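Probable 2-oxoglutarate-dependent dioxygenase At5g05600 (Arabidopsis thaliana, PDB 6LSV) catalyses the iron- and 2-oxoglutarate-dependent hydroxylation of the plant hormone jasmonate to 12-hydroxyjasmonate, with release of succinate and carbon dioxide, and so acts in jasmonate-mediated defence signalling. Local coordinates at residues V265-G268 with D269-I273. Residues are numbered along the deposited sequence; the frame is centred on the assembly and turned at random.
Sequences VNIG and DQIQI
Ile267, the last residue of a strand, and Ile271, in the first turn of the helix that follows, meet through their branch methyls, Ile267 CG2 lying 3.9 Å from Ile271 CG2. The side chains cross at about a right angle, and the same Ile267 methyl also lies 4.0 Å from Ile271 CB. In Ile267 the torsion (chi1 -61°) sets CG2 opposite the backbone N, on the carbonyl side, and thus forward to the helix, while CG1 and CD1 turn elsewhere. Ile271 directs its CB toward the strand, and with a similar chi1 (-70°) the methyl that meets Ile267 is likewise anti to its own backbone N.

Gly268, the N-cap residue, links the two elements through its carbonyl. Gln272 N donates to Gly268 O at 3.2 Å, nearly straight (166°) and in the carbonyl plane, which makes it the first i to i+4 bond of the helix; Ile271 N adds a weak, bent bond to the same oxygen. Beside this bond, CB of Gln272 lies 3.9 Å from Gly268 O; at the end of its extended chain OE1 accepts from Ser281 N and Lys344 NZ, and NE2 bonds to Tyr324 OH. The CB bond of Asp269 points away from the strand, although CB still touches Gly268 C (3.7 Å). Tyr332 binds OD2, and the hydroxyls of Ser228 and Ser281 bind OD1. These three hydroxyls satisfy a buried acid at the helix start, where the helix dipole would probably also stabilise its negative charge.

The turn leads out of a strand of the double-stranded beta-helix core characteristic of the 2-oxoglutarate oxygenases. Gly268 lies close to the side chain of the iron ligand Asp229, and the backbones of Asp269 and Asp229 are hydrogen-bonded. Strand 263-267 runs antiparallel between strands 77-81 and 233-237; Met233 of the latter packs on Ile271, while helix 329-332 lies against Gln270 and Ile273.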
loop_
_atom_site.group_PDB
_atom_site.type_symbol
_atom_site.label_atom_id
_atom_site.label_comp_id
_atom_site.label_asym_id
_atom_site.label_seq_id
_atom_site.Cartn_x
_atom_site.Cartn_y
_atom_site.Cartn_z
ATOM N N VAL A 265 -8.732 -3.917 2.466
ATOM C CA VAL A 265 -8.438 -2.820 3.378
ATOM C C VAL A 265 -7.292 -3.264 4.271
ATOM O O VAL A 265 -7.415 -4.251 5.006
ATOM C CB VAL A 265 -9.677 -2.428 4.200
ATOM C CG1 VAL A 265 -9.396 -1.204 5.054
ATOM C CG2 VAL A 265 -10.862 -2.175 3.282
ATOM N N ASN A 266 -6.171 -2.557 4.196
ATOM C CA ASN A 266 -4.994 -2.869 4.994
ATOM C C ASN A 266 -4.891 -1.884 6.148
ATOM O O ASN A 266 -4.929 -0.668 5.935
ATOM C CB ASN A 266 -3.717 -2.808 4.153
ATOM C CG ASN A 266 -3.553 -4.011 3.245
ATOM O OD1 ASN A 266 -4.227 -5.027 3.410
ATOM N ND2 ASN A 266 -2.641 -3.905 2.284
ATOM N N ILE A 267 -4.773 -2.412 7.364
ATOM C CA ILE A 267 -4.380 -1.582 8.494
ATOM C C ILE A 267 -2.932 -1.155 8.299
ATOM O O ILE A 267 -2.054 -1.988 8.041
ATOM C CB ILE A 267 -4.563 -2.342 9.818
ATOM C CG1 ILE A 267 -6.031 -2.738 10.024
ATOM C CG2 ILE A 267 -4.043 -1.515 10.989
ATOM C CD1 ILE A 267 -6.952 -1.573 10.320
ATOM N N GLY A 268 -2.677 0.146 8.395
ATOM C CA GLY A 268 -1.326 0.646 8.266
ATOM C C GLY A 268 -0.630 0.817 9.608
ATOM O O GLY A 268 -1.224 0.639 10.674
ATOM N N ASP A 269 0.656 1.174 9.528
ATOM C CA ASP A 269 1.462 1.349 10.734
ATOM C C ASP A 269 0.881 2.426 11.642
ATOM O O ASP A 269 0.925 2.301 12.873
ATOM C CB ASP A 269 2.903 1.695 10.355
ATOM C CG ASP A 269 3.751 0.464 10.086
ATOM O OD1 ASP A 269 3.244 -0.666 10.264
ATOM O OD2 ASP A 269 4.930 0.630 9.701
ATOM N N GLN A 270 0.330 3.492 11.055
ATOM C CA GLN A 270 -0.176 4.596 11.862
ATOM C C GLN A 270 -1.384 4.182 12.694
ATOM O O GLN A 270 -1.543 4.652 13.828
ATOM C CB GLN A 270 -0.524 5.783 10.965
ATOM C CG GLN A 270 0.681 6.396 10.270
ATOM C CD GLN A 270 1.834 6.647 11.224
ATOM O OE1 GLN A 270 1.680 7.334 12.234
ATOM N NE2 GLN A 270 2.996 6.083 10.913
ATOM N N ILE A 271 -2.238 3.305 12.165
ATOM C CA ILE A 271 -3.400 2.878 12.937
ATOM C C ILE A 271 -2.996 1.881 14.017
ATOM O O ILE A 271 -3.564 1.894 15.115
ATOM C CB ILE A 271 -4.483 2.316 12.001
ATOM C CG1 ILE A 271 -5.098 3.452 11.181
ATOM C CG2 ILE A 271 -5.566 1.587 12.787
ATOM C CD1 ILE A 271 -6.321 3.054 10.387
ATOM N N GLN A 272 -2.004 1.026 13.749
ATOM C CA GLN A 272 -1.489 0.159 14.806
ATOM C C GLN A 272 -1.017 0.982 15.998
ATOM O O GLN A 272 -1.260 0.615 17.155
ATOM C CB GLN A 272 -0.353 -0.721 14.278
ATOM C CG GLN A 272 0.427 -1.446 15.385
ATOM C CD GLN A 272 1.264 -2.618 14.886
ATOM O OE1 GLN A 272 0.963 -3.231 13.863
ATOM N NE2 GLN A 272 2.317 -2.941 15.624
ATOM N N ILE A 273 -0.363 2.116 15.731
ATOM C CA ILE A 273 0.109 2.983 16.806
ATOM C C ILE A 273 -1.063 3.652 17.515
ATOM O O ILE A 273 -1.097 3.723 18.750
ATOM C CB ILE A 273 1.107 4.018 16.255
ATOM C CG1 ILE A 273 2.333 3.319 15.661
ATOM C CG2 ILE A 273 1.531 4.992 17.343
ATOM C CD1 ILE A 273 3.025 4.125 14.592
#